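PDB 3S99: basic membrane lipoprotein from Brucella melitensis biovar Abortus, which binds adenine and probably other purines such as guanine, and may form part of an ABC-type uptake system for them. Local coordinates for residues 89-94 / 126-131; 256-261 / 272-277; 137-142 / 231-236; 237-240 / 246-249; 314-319 / 338-343. All coordinates share one frame; numbering follows the deposited sequence.

Contact 1 (89-94 / 126-131). With ADE (adenine), chain T.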
# COMPACT_ATOMS: atom_id res chain seq x y z
N LEU A 89 5.25 12.17 19.65
CA LEU A 89 4.58 11.88 18.40
C LEU A 89 4.95 10.46 18.02
O LEU A 89 6.14 10.12 17.95
CB LEU A 89 5.03 12.84 17.33
CG LEU A 89 4.49 12.65 15.91
CD1 LEU A 89 2.95 12.83 15.84
CD2 LEU A 89 5.20 13.62 14.98
N ILE A 90 3.95 9.61 17.83
CA ILE A 90 4.19 8.18 17.56
C ILE A 90 3.41 7.74 16.32
O ILE A 90 2.17 7.89 16.27
CB ILE A 90 3.74 7.33 18.73
CG1 ILE A 90 4.52 7.68 20.00
CG2 ILE A 90 3.87 5.78 18.40
CD1 ILE A 90 4.10 6.82 21.20
N PHE A 91 4.13 7.20 15.33
CA PHE A 91 3.55 6.70 14.08
C PHE A 91 3.44 5.18 14.17
O PHE A 91 4.44 4.49 14.40
CB PHE A 91 4.41 7.07 12.88
CG PHE A 91 4.45 8.55 12.59
CD1 PHE A 91 3.53 9.12 11.70
CD2 PHE A 91 5.40 9.36 13.16
CE1 PHE A 91 3.54 10.47 11.43
CE2 PHE A 91 5.43 10.72 12.86
CZ PHE A 91 4.50 11.26 11.99
N THR A 92 2.22 4.67 14.02
CA THR A 92 1.94 3.24 14.04
C THR A 92 1.66 2.82 12.60
O THR A 92 0.69 3.27 12.00
CB THR A 92 0.87 2.86 15.07
OG1 THR A 92 -0.33 3.59 14.84
CG2 THR A 92 1.39 3.17 16.50
N THR A 93 2.59 2.06 12.01
CA THR A 93 2.68 2.01 10.53
C THR A 93 2.06 0.79 9.86
O THR A 93 2.45 0.41 8.75
CB THR A 93 4.14 2.21 10.05
OG1 THR A 93 4.95 1.11 10.48
CG2 THR A 93 4.75 3.54 10.60
N SER A 94 1.04 0.23 10.46
CA SER A 94 0.34 -0.91 9.88
C SER A 94 -1.11 -0.91 10.31
O SER A 94 -1.42 -0.52 11.42
CB SER A 94 1.01 -2.22 10.31
OG SER A 94 0.39 -3.34 9.69
N SER A 126 -4.56 10.81 14.84
CA SER A 126 -4.86 11.00 13.45
C SER A 126 -4.72 9.67 12.72
O SER A 126 -4.08 8.72 13.20
CB SER A 126 -3.91 12.04 12.83
OG SER A 126 -4.17 13.33 13.34
N ALA A 127 -5.33 9.62 11.55
CA ALA A 127 -5.33 8.46 10.69
C ALA A 127 -4.92 8.92 9.33
O ALA A 127 -5.53 9.81 8.72
CB ALA A 127 -6.75 7.80 10.61
N TYR A 128 -3.92 8.26 8.79
CA TYR A 128 -3.42 8.62 7.50
C TYR A 128 -3.43 7.43 6.57
O TYR A 128 -2.74 6.43 6.79
CB TYR A 128 -2.07 9.33 7.64
CG TYR A 128 -0.89 8.48 8.16
CD1 TYR A 128 -0.71 8.25 9.51
CD2 TYR A 128 0.03 7.92 7.28
CE1 TYR A 128 0.36 7.48 9.97
CE2 TYR A 128 1.08 7.15 7.72
CZ TYR A 128 1.25 6.95 9.08
OH TYR A 128 2.32 6.21 9.54
N ASN A 129 -4.25 7.55 5.53
CA ASN A 129 -4.46 6.49 4.55
C ASN A 129 -4.07 6.96 3.14
O ASN A 129 -4.15 8.14 2.84
CB ASN A 129 -5.95 6.06 4.63
CG ASN A 129 -6.20 4.70 3.99
OD1 ASN A 129 -5.25 4.03 3.62
ND2 ASN A 129 -7.49 4.29 3.88
N ALA A 130 -3.61 6.03 2.30
CA ALA A 130 -3.21 6.33 0.93
C ALA A 130 -4.09 5.55 -0.01
O ALA A 130 -4.38 4.39 0.25
CB ALA A 130 -1.74 5.95 0.67
N ARG A 131 -4.48 6.17 -1.12
CA ARG A 131 -5.25 5.48 -2.15
C ARG A 131 -4.33 4.60 -3.01
O ARG A 131 -4.14 4.88 -4.21
CB ARG A 131 -5.97 6.48 -3.05
CG ARG A 131 -6.95 7.37 -2.32
CD ARG A 131 -7.80 8.20 -3.28
NE ARG A 131 -8.65 9.12 -2.53
CZ ARG A 131 -9.86 8.85 -2.05
NH1 ARG A 131 -10.45 7.68 -2.28
NH2 ARG A 131 -10.52 9.77 -1.34
N9 ADE T . -1.13 -1.89 6.77
C8 ADE T . -1.85 -1.41 5.70
N7 ADE T . -1.36 -1.71 4.52
C5 ADE T . -0.23 -2.45 4.91
C6 ADE T . 0.71 -3.05 4.13
N6 ADE T . 0.57 -2.91 2.80
N1 ADE T . 1.73 -3.73 4.75
C2 ADE T . 1.75 -3.78 6.09
N3 ADE T . 0.90 -3.23 6.96
C4 ADE T . -0.07 -2.58 6.27

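Contact 2 (256-261 / 272-277)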
# COMPACT_ATOMS: atom_id res chain seq x y z
N GLY A 256 7.29 10.70 3.48
CA GLY A 256 8.23 11.67 4.07
C GLY A 256 7.68 13.07 4.27
O GLY A 256 7.79 13.62 5.36
N PRO A 257 7.11 13.66 3.22
CA PRO A 257 6.55 15.00 3.39
C PRO A 257 5.46 15.05 4.45
O PRO A 257 5.39 16.00 5.21
CB PRO A 257 6.01 15.34 1.99
CG PRO A 257 6.98 14.55 1.04
CD PRO A 257 7.18 13.25 1.80
N TYR A 258 4.65 14.00 4.55
CA TYR A 258 3.60 13.93 5.55
C TYR A 258 4.20 13.87 6.96
O TYR A 258 3.80 14.61 7.87
CB TYR A 258 2.68 12.71 5.29
CG TYR A 258 1.56 12.62 6.32
CD1 TYR A 258 0.49 13.51 6.27
CD2 TYR A 258 1.58 11.70 7.35
CE1 TYR A 258 -0.52 13.50 7.20
CE2 TYR A 258 0.55 11.67 8.31
CZ TYR A 258 -0.49 12.58 8.24
OH TYR A 258 -1.53 12.59 9.13
N TYR A 259 5.20 13.02 7.13
CA TYR A 259 5.86 12.88 8.44
C TYR A 259 6.51 14.20 8.87
O TYR A 259 6.44 14.60 10.02
CB TYR A 259 6.89 11.75 8.41
CG TYR A 259 6.29 10.35 8.31
CD1 TYR A 259 4.90 10.15 8.39
CD2 TYR A 259 7.10 9.23 8.17
CE1 TYR A 259 4.35 8.88 8.32
CE2 TYR A 259 6.54 7.94 8.11
CZ TYR A 259 5.18 7.78 8.19
OH TYR A 259 4.63 6.54 8.14
N ILE A 260 7.15 14.88 7.94
CA ILE A 260 7.77 16.16 8.24
C ILE A 260 6.68 17.17 8.65
O ILE A 260 6.82 17.84 9.66
CB ILE A 260 8.61 16.65 7.05
CG1 ILE A 260 9.86 15.77 6.91
CG2 ILE A 260 9.00 18.16 7.22
CD1 ILE A 260 10.50 15.78 5.54
N ASP A 261 5.59 17.26 7.88
CA ASP A 261 4.52 18.23 8.18
C ASP A 261 3.94 18.04 9.59
O ASP A 261 3.83 18.98 10.36
CB ASP A 261 3.41 18.16 7.12
CG ASP A 261 2.23 19.10 7.44
OD1 ASP A 261 2.44 20.32 7.40
OD2 ASP A 261 1.12 18.60 7.75
N LYS A 272 -3.41 19.00 15.16
CA LYS A 272 -4.76 18.63 15.50
C LYS A 272 -5.14 17.32 14.80
O LYS A 272 -4.69 17.04 13.65
CB LYS A 272 -5.70 19.76 15.08
CG LYS A 272 -5.53 21.07 15.87
CD LYS A 272 -6.44 22.23 15.34
CE LYS A 272 -5.89 22.80 14.03
NZ LYS A 272 -4.57 23.51 14.29
N SER A 273 -6.02 16.57 15.45
CA SER A 273 -6.51 15.28 14.95
C SER A 273 -7.21 15.45 13.61
O SER A 273 -7.97 16.41 13.41
CB SER A 273 -7.50 14.69 15.97
OG SER A 273 -8.18 13.55 15.49
N GLN A 274 -6.92 14.52 12.69
CA GLN A 274 -7.47 14.51 11.35
C GLN A 274 -7.45 13.09 10.81
O GLN A 274 -6.57 12.26 11.17
CB GLN A 274 -6.65 15.42 10.41
CG GLN A 274 -5.21 14.90 10.14
CD GLN A 274 -4.39 15.86 9.32
OE1 GLN A 274 -4.70 17.04 9.26
NE2 GLN A 274 -3.32 15.39 8.73
N ASN A 275 -8.41 12.81 9.96
CA ASN A 275 -8.52 11.57 9.19
C ASN A 275 -8.41 11.96 7.70
O ASN A 275 -9.23 12.75 7.17
CB ASN A 275 -9.87 10.90 9.53
CG ASN A 275 -10.26 9.78 8.58
OD1 ASN A 275 -9.92 9.78 7.39
ND2 ASN A 275 -11.03 8.83 9.10
N ILE A 276 -7.42 11.40 7.02
CA ILE A 276 -7.17 11.74 5.62
C ILE A 276 -7.00 10.48 4.78
O ILE A 276 -6.47 9.45 5.23
CB ILE A 276 -5.93 12.70 5.47
CG1 ILE A 276 -4.64 12.09 6.04
CG2 ILE A 276 -6.19 14.01 6.19
CD1 ILE A 276 -3.74 11.52 5.01
N TRP A 277 -7.44 10.57 3.53
CA TRP A 277 -7.22 9.51 2.59
C TRP A 277 -6.80 10.17 1.32
O TRP A 277 -7.62 10.82 0.64
CB TRP A 277 -8.47 8.65 2.41
CG TRP A 277 -8.21 7.34 1.71
CD1 TRP A 277 -7.00 6.77 1.44
CD2 TRP A 277 -9.20 6.42 1.25
NE1 TRP A 277 -7.17 5.54 0.83
CE2 TRP A 277 -8.52 5.30 0.71
CE3 TRP A 277 -10.60 6.42 1.25
CZ2 TRP A 277 -9.19 4.19 0.16
CZ3 TRP A 277 -11.28 5.29 0.71
CH2 TRP A 277 -10.55 4.21 0.15
O HOH W 1 -1.25 17.20 7.17

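Contact 3 (137-142 / 231-236)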
# COMPACT_ATOMS: atom_id res chain seq x y z
N TYR A 137 -4.33 0.49 -10.55
CA TYR A 137 -5.04 0.63 -11.81
C TYR A 137 -4.05 0.75 -12.94
O TYR A 137 -4.15 0.03 -13.93
CB TYR A 137 -6.00 1.81 -11.78
CG TYR A 137 -6.89 1.88 -12.98
CD1 TYR A 137 -6.52 2.65 -14.08
CD2 TYR A 137 -8.12 1.22 -13.01
CE1 TYR A 137 -7.33 2.75 -15.17
CE2 TYR A 137 -8.95 1.33 -14.09
CZ TYR A 137 -8.55 2.08 -15.16
OH TYR A 137 -9.35 2.18 -16.25
N VAL A 138 -3.07 1.63 -12.78
CA VAL A 138 -1.99 1.77 -13.71
C VAL A 138 -1.26 0.45 -13.95
O VAL A 138 -0.98 0.09 -15.09
CB VAL A 138 -0.95 2.80 -13.22
CG1 VAL A 138 0.05 3.03 -14.31
CG2 VAL A 138 -1.61 4.10 -12.80
N GLN A 139 -0.96 -0.30 -12.88
CA GLN A 139 -0.29 -1.57 -13.06
C GLN A 139 -1.16 -2.55 -13.85
O GLN A 139 -0.64 -3.39 -14.58
CB GLN A 139 0.15 -2.17 -11.69
CG GLN A 139 1.15 -1.25 -11.01
CD GLN A 139 1.80 -1.74 -9.72
OE1 GLN A 139 2.88 -1.27 -9.39
NE2 GLN A 139 1.14 -2.64 -8.97
N GLY A 140 -2.47 -2.49 -13.67
CA GLY A 140 -3.37 -3.40 -14.37
C GLY A 140 -3.34 -3.10 -15.86
O GLY A 140 -3.28 -4.01 -16.69
N VAL A 141 -3.36 -1.81 -16.19
CA VAL A 141 -3.25 -1.38 -17.59
C VAL A 141 -1.96 -1.96 -18.19
O VAL A 141 -1.97 -2.55 -19.27
CB VAL A 141 -3.27 0.14 -17.72
CG1 VAL A 141 -2.93 0.57 -19.15
CG2 VAL A 141 -4.65 0.69 -17.28
N ILE A 142 -0.85 -1.80 -17.48
CA ILE A 142 0.45 -2.27 -17.96
C ILE A 142 0.42 -3.79 -18.11
O ILE A 142 0.87 -4.32 -19.12
CB ILE A 142 1.62 -1.87 -17.02
CG1 ILE A 142 1.80 -0.32 -16.99
CG2 ILE A 142 2.90 -2.53 -17.46
CD1 ILE A 142 2.52 0.22 -15.72
N LYS A 231 8.16 -10.87 -15.42
CA LYS A 231 8.04 -9.46 -15.14
C LYS A 231 7.06 -9.23 -13.98
O LYS A 231 6.11 -9.99 -13.78
CB LYS A 231 7.67 -8.69 -16.42
CG LYS A 231 8.81 -8.77 -17.48
CD LYS A 231 8.70 -7.72 -18.58
CE LYS A 231 9.95 -7.70 -19.54
NZ LYS A 231 9.73 -6.87 -20.80
N ALA A 232 7.32 -8.19 -13.21
CA ALA A 232 6.62 -8.01 -11.93
C ALA A 232 6.48 -6.54 -11.54
O ALA A 232 7.13 -5.67 -12.12
CB ALA A 232 7.38 -8.79 -10.82
N PHE A 233 5.64 -6.27 -10.56
CA PHE A 233 5.54 -4.90 -10.00
C PHE A 233 6.11 -4.88 -8.58
O PHE A 233 5.84 -5.76 -7.78
CB PHE A 233 4.09 -4.42 -10.01
CG PHE A 233 3.47 -4.42 -11.42
CD1 PHE A 233 3.72 -3.38 -12.30
CD2 PHE A 233 2.67 -5.47 -11.84
CE1 PHE A 233 3.16 -3.37 -13.61
CE2 PHE A 233 2.09 -5.47 -13.11
CZ PHE A 233 2.34 -4.45 -14.01
N GLY A 234 6.91 -3.86 -8.28
CA GLY A 234 7.31 -3.62 -6.90
C GLY A 234 6.18 -3.05 -6.08
O GLY A 234 5.21 -2.50 -6.61
N GLN A 235 6.35 -3.14 -4.76
CA GLN A 235 5.33 -2.77 -3.81
C GLN A 235 5.89 -1.87 -2.74
O GLN A 235 6.86 -2.25 -2.09
CB GLN A 235 4.81 -4.06 -3.13
CG GLN A 235 3.78 -3.88 -1.98
CD GLN A 235 2.47 -3.24 -2.36
OE1 GLN A 235 2.22 -2.84 -3.53
NE2 GLN A 235 1.58 -3.14 -1.36
N ALA A 236 5.29 -0.70 -2.57
CA ALA A 236 5.60 0.25 -1.51
C ALA A 236 6.84 1.04 -1.88
O ALA A 236 6.86 2.28 -1.74
CB ALA A 236 5.83 -0.49 -0.15
O HOH W 2 2.57 -3.03 -6.30

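Contact 4 (237-240 / 246-249)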
# COMPACT_ATOMS: atom_id res chain seq x y z
N SER A 237 7.88 0.30 -2.27
CA SER A 237 9.16 0.86 -2.67
C SER A 237 9.44 0.56 -4.11
O SER A 237 8.95 -0.44 -4.64
CB SER A 237 10.28 0.20 -1.85
OG SER A 237 11.46 1.02 -1.93
N ASP A 238 10.30 1.37 -4.73
CA ASP A 238 10.84 1.03 -6.05
C ASP A 238 11.83 -0.11 -5.84
O ASP A 238 12.88 0.10 -5.26
CB ASP A 238 11.49 2.25 -6.73
CG ASP A 238 12.00 1.93 -8.14
OD1 ASP A 238 11.95 0.74 -8.55
OD2 ASP A 238 12.47 2.87 -8.84
N MET A 239 11.48 -1.32 -6.31
CA MET A 239 12.29 -2.52 -6.10
C MET A 239 13.14 -2.89 -7.30
O MET A 239 13.57 -4.06 -7.43
CB MET A 239 11.39 -3.72 -5.75
CG MET A 239 10.60 -3.55 -4.47
SD MET A 239 9.50 -4.97 -4.16
CE MET A 239 9.17 -4.68 -2.42
N ILE A 240 13.42 -1.91 -8.15
CA ILE A 240 14.17 -2.14 -9.39
C ILE A 240 15.52 -2.85 -9.14
O ILE A 240 15.88 -3.75 -9.91
CB ILE A 240 14.40 -0.81 -10.16
CG1 ILE A 240 14.97 -1.05 -11.58
CG2 ILE A 240 15.31 0.15 -9.37
CD1 ILE A 240 14.01 -1.65 -12.58
N THR A 246 13.36 -6.84 -14.95
CA THR A 246 11.99 -7.39 -14.95
C THR A 246 10.95 -6.58 -14.19
O THR A 246 9.75 -6.78 -14.41
CB THR A 246 11.96 -8.85 -14.46
OG1 THR A 246 12.60 -8.93 -13.19
CG2 THR A 246 12.65 -9.78 -15.47
N GLN A 247 11.35 -5.66 -13.31
CA GLN A 247 10.36 -4.77 -12.73
C GLN A 247 9.82 -3.83 -13.80
O GLN A 247 10.59 -3.18 -14.51
CB GLN A 247 10.87 -3.96 -11.54
CG GLN A 247 9.70 -3.17 -10.86
CD GLN A 247 10.15 -2.22 -9.77
OE1 GLN A 247 10.11 -2.57 -8.59
NE2 GLN A 247 10.58 -1.01 -10.15
N LEU A 248 8.50 -3.74 -13.88
CA LEU A 248 7.82 -2.85 -14.84
C LEU A 248 7.62 -1.46 -14.25
O LEU A 248 7.82 -0.46 -14.91
CB LEU A 248 6.49 -3.46 -15.22
CG LEU A 248 6.57 -4.80 -15.96
CD1 LEU A 248 5.27 -5.58 -15.88
CD2 LEU A 248 6.98 -4.59 -17.43
N THR A 249 7.22 -1.42 -12.99
CA THR A 249 7.10 -0.21 -12.20
C THR A 249 6.72 -0.66 -10.80
O THR A 249 6.78 -1.85 -10.48
CB THR A 249 6.03 0.80 -12.77
OG1 THR A 249 6.02 2.00 -11.99
CG2 THR A 249 4.63 0.19 -12.80

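Contact 5 (314-319 / 338-343)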
# COMPACT_ATOMS: atom_id res chain seq x y z
N ASN A 314 -11.12 7.99 -11.99
CA ASN A 314 -11.26 7.26 -10.76
C ASN A 314 -11.54 5.82 -11.12
O ASN A 314 -12.61 5.50 -11.64
CB ASN A 314 -12.39 7.85 -9.90
CG ASN A 314 -12.06 9.26 -9.43
OD1 ASN A 314 -12.68 10.24 -9.86
ND2 ASN A 314 -11.07 9.38 -8.55
N PRO A 315 -10.57 4.93 -10.86
CA PRO A 315 -10.68 3.51 -11.10
C PRO A 315 -12.05 2.94 -10.78
O PRO A 315 -12.58 2.18 -11.59
CB PRO A 315 -9.62 2.91 -10.15
CG PRO A 315 -8.57 3.91 -10.13
CD PRO A 315 -9.30 5.25 -10.17
N PHE A 316 -12.64 3.31 -9.64
CA PHE A 316 -13.96 2.80 -9.28
C PHE A 316 -15.09 3.68 -9.78
O PHE A 316 -15.78 4.33 -9.01
CB PHE A 316 -14.05 2.59 -7.79
CG PHE A 316 -13.05 1.56 -7.27
CD1 PHE A 316 -13.12 0.23 -7.70
CD2 PHE A 316 -12.05 1.92 -6.40
CE1 PHE A 316 -12.23 -0.68 -7.24
CE2 PHE A 316 -11.15 0.98 -5.93
CZ PHE A 316 -11.25 -0.32 -6.35
N THR A 317 -15.26 3.68 -11.10
CA THR A 317 -16.32 4.41 -11.82
C THR A 317 -17.00 3.45 -12.77
O THR A 317 -16.33 2.81 -13.58
CB THR A 317 -15.73 5.58 -12.64
OG1 THR A 317 -14.99 6.44 -11.76
CG2 THR A 317 -16.85 6.40 -13.36
N GLY A 318 -18.31 3.34 -12.67
CA GLY A 318 -19.09 2.39 -13.47
C GLY A 318 -19.03 2.60 -14.98
O GLY A 318 -18.50 3.60 -15.46
N PRO A 319 -19.57 1.64 -15.75
CA PRO A 319 -20.32 0.46 -15.30
C PRO A 319 -19.39 -0.58 -14.69
O PRO A 319 -18.32 -0.82 -15.26
CB PRO A 319 -20.94 -0.06 -16.59
CG PRO A 319 -19.97 0.31 -17.65
CD PRO A 319 -19.32 1.59 -17.21
N GLN A 338 -16.79 5.50 1.50
CA GLN A 338 -17.26 4.60 2.55
C GLN A 338 -17.44 3.15 2.05
O GLN A 338 -17.16 2.20 2.79
CB GLN A 338 -18.57 5.10 3.16
CG GLN A 338 -19.02 4.36 4.38
CD GLN A 338 -20.31 4.93 4.94
OE1 GLN A 338 -20.29 5.68 5.91
NE2 GLN A 338 -21.42 4.62 4.30
N THR A 339 -17.88 2.97 0.81
CA THR A 339 -18.00 1.62 0.24
C THR A 339 -16.62 0.97 0.09
O THR A 339 -16.42 -0.20 0.45
CB THR A 339 -18.72 1.64 -1.10
OG1 THR A 339 -20.00 2.25 -0.91
CG2 THR A 339 -18.92 0.21 -1.69
N LEU A 340 -15.65 1.73 -0.40
CA LEU A 340 -14.30 1.22 -0.57
C LEU A 340 -13.70 0.77 0.76
O LEU A 340 -13.01 -0.26 0.84
CB LEU A 340 -13.38 2.24 -1.26
CG LEU A 340 -13.84 2.81 -2.61
CD1 LEU A 340 -12.68 3.56 -3.32
CD2 LEU A 340 -14.44 1.71 -3.51
N LEU A 341 -13.99 1.52 1.82
CA LEU A 341 -13.30 1.33 3.10
C LEU A 341 -13.76 0.07 3.78
O LEU A 341 -13.06 -0.49 4.65
CB LEU A 341 -13.51 2.56 4.01
CG LEU A 341 -12.63 3.78 3.74
CD1 LEU A 341 -12.91 4.86 4.77
CD2 LEU A 341 -11.15 3.42 3.78
N GLY A 342 -14.95 -0.38 3.42
CA GLY A 342 -15.45 -1.66 3.90
C GLY A 342 -15.47 -2.73 2.83
O GLY A 342 -16.10 -3.76 3.04
N MET A 343 -14.79 -2.52 1.69
CA MET A 343 -14.92 -3.40 0.51
C MET A 343 -14.64 -4.87 0.83
O MET A 343 -13.54 -5.23 1.27
CB MET A 343 -14.01 -2.94 -0.63
CG MET A 343 -14.36 -3.52 -2.02
SD MET A 343 -13.32 -2.75 -3.26
CE MET A 343 -14.52 -2.28 -4.49

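Contact 1 (89-94 / 126-131)
The strands carrying Phe91 and Tyr128 run parallel in one sheet but are not direct neighbours, since strand 112-116 lies between them and the CA atoms of Thr93 and Tyr128 stay 9.5 Å apart. Side chains must therefore bridge the gap, and Tyr128 does nearly all of the bridging. Its CG sits between the backbone N and the carbonyl carbon (chi1 67°), which sends the ring over the intervening strand toward the end of strand 89-92. There it crosses Phe91 at about a right angle: Tyr128 CE1 comes in at the edge of the Phe91 ring, in its plane, 4.0 Å from Phe91 CD1. Thr93 lies alongside the tyrosine and points the same way, its methyl CG2 resting 3.8 Å from Tyr128 OH. That hydroxyl is hydrogen-bonded to Tyr259 OH on helix 256-268, the helix that also covers Leu89 and Thr93. Thr93 OG1, for its part, is bonded to Ile32 O on the next strand. The chain then leaves the sheet and enters the adenine pocket, where Ser94 OG lies 2.8 Å from N3 of the adenine. Thr93 O meanwhile accepts from Trp42 NE1, a residue of the adenine site. Tyr128 OH thus turns its polar bonding to Tyr259 and meets Phe91 and Thr93 by packing alone, so that the two strands are joined here by van der Waals contact, one residue before Ser94 of the pocket, while the buried polar ends of Tyr128 and Thr93 are satisfied elsewhere.

Contact 2 (256-261 / 272-277)
Tyr258 takes Gln274 NE2 at the edge of its ring where helix 256-268 packs on the parallel sheet of the first domain, a Rossmann-like layer of the type I periplasmic-binding fold in which 275-278 is an outermost strand. The tyrosine leaves the helix with CB directed at the strand and CG anti to the backbone N (chi1 -179°), a torsion that carries the ring out from the helix toward the sheet. Further along, CE1 makes two contacts. The methyl CD1 of Ile276 lies 4.4 Å from it, a loose apolar touch, and Gln274 NE2 lies 3.7 Å from the same CE1. At the tip, Tyr258 OH receives a weak hydrogen bond of 3.3 Å from Gln274 NE2. The amide approaches from the opposite direction, in the ring plane, with ring and amide only 29° apart, and Gln274 reaches this place through a chain extended beyond CG. The stronger polar partner of the hydroxyl is Glu114 OE1 on strand 112-116, so the phenol is held mainly by the middle of the sheet and only lightly by its edge. Ile276 also rests on Tyr128 of the adjoining strand. One turn beyond Tyr258 on the helix, Asp261 joins through a water, which donates to Asp261 OD2 at 2.8 Å and accepts from Gln274 NE2 at 3.2 Å.

Contact 3 (137-142 / 231-236)
Gln139 lays its aliphatic stem across one face of the Phe233 ring, with CB 3.7 Å from the ring centroid and only 9° off the ring normal, a well-centred CH-pi contact. The glutamine runs out from the helix as the phenylalanine runs in from the strand. As a result Gln139 CG comes to within 3.6 Å of Phe233 CD1, while the amide continues toward the strand until OE1 sits 3.4 Å from Phe233 CB. It is the extended chain that carries the amide along the ring to this point, and the amide and ring planes are 26° apart. Ile142, one turn further along the helix, approaches the ring differently: its CG2 reaches the edge near the plane, 3.9 Å from Phe233 CE1. This is a helix packed on the sheet of the second domain of a type I periplasmic-binding fold; helix 137-142 and strand 231-236 run antiparallel at 173°, their axes 10.2 Å apart. Phe170 of helix 161-175 touches both Gln139 and Phe233, and Thr249 on the adjacent strand touches Phe233 and Ile142, so the aromatic ring is enclosed by two helices and a neighbouring strand. The polar end of Gln139 is served by a water that accepts from NE2 at 3.1 Å. That water also lies within hydrogen-bonding distance of Gly234 O and of Gln235 OE1, whose side chain curls back toward the helix.

Contact 4 (237-240 / 246-249)
Asp238 starts the contact, in the loop that leaves strand 231-236, by turning its carboxylate toward Gln247 on the next parallel strand. Its OD1 accepts Gln247 NE2 at 2.7 Å on the syn side, 35° out of the carboxylate plane, in a fairly straight bond (159° at the hydrogen). From the opposite face of the same plane OD1 takes Ile240 N at 3.1 Å, which closes an Asx turn over residues 238-240. Met239 contributes backbone: its N binds Gln247 OE1 at 2.9 Å, in the carbonyl plane and on a lone pair, while its side chain packs instead on Ile222 and Thr219, about 7 Å from the side chain of Asp217 in the adenine site. Ile240 then crosses Gln247 at about a right angle, CD1 lying 4.0 Å from Gln247 CB. The glutamine can reach both the Asp238 carboxylate and Met239 N because CG is anti to its backbone N (chi1 -173°) and the chain is extended beyond. The bonds secure the bend of a connection between two parallel strands. Donor and acceptor of one amide are both engaged, which fixes its rotation; two N-H groups gripping OD1 would be expected to stabilise the charge of Asp238.

Contact 5 (314-319 / 338-343)
Phe316 meets Leu340 and Met343, the former over a ring face and the latter obliquely. Both methyls of Leu340 reach the ring: CD1 lies 3.5 Å from Phe316 CD2, while CD2 stands over the face in a CH-pi contact, 4.2 Å from the centroid. Met343 comes from the opposite direction to the phenylalanine, its chain bent at the last torsion (chi3 -131°) so that CE closes to 3.9 Å from Phe316 CE1. Its SD lies 5.0 Å from the ring centroid, a Met-aromatic contact. The second shell sets these groups in place. Phe316 is the centre of an inverse gamma turn, whose Thr317 N to Pro315 O bond is weak, and just beside it Thr317 OG1 donates to Asn314 O at 2.6 Å, tying the bend together. On the other side, Met343 N bonds to Leu340 O at 3.0 Å, a backbone bond three residues back that fixes Met343 relative to Leu340. Further out, Trp328 of the small antiparallel pair touches Leu340 and Met343, and the Tyr133 ring meets that of Phe316. Asn168 and Leu172 of helix 161-175 also press on Phe316, so this ring joins two pieces of late chain to the helices of the second domain. What results is an apolar cluster gathered on the Phe316 ring, which an inverse gamma turn carries, away from the adenine pocket, in the C-terminal part of this type I binding-protein fold.

How the contacts relate
The contacts divide between two lobes and close along the chain in the order 1, 3, 4, 2, 5. Contacts 1 and 2, centred 8 Å apart, share the parallel sheet in which strands 125-130 and 275-278 are neighbours; contacts 3 and 4, centred 9 Å apart, share the mixed sheet through adjacent strands 231-236 and 247-253. The centres of contacts 1 and 3 lie about 24 Å apart, yet strand 125-130 runs on into helix 132-146, and strand 247-253 into helix 256-268 of contact 2. The chain thus passes repeatedly between lobes, as in type I binding proteins, with adenine in the cleft. Contact 5 touches contact 2 through Trp277 and contact 3 through Tyr137, so the C-terminal part reaches both lobes.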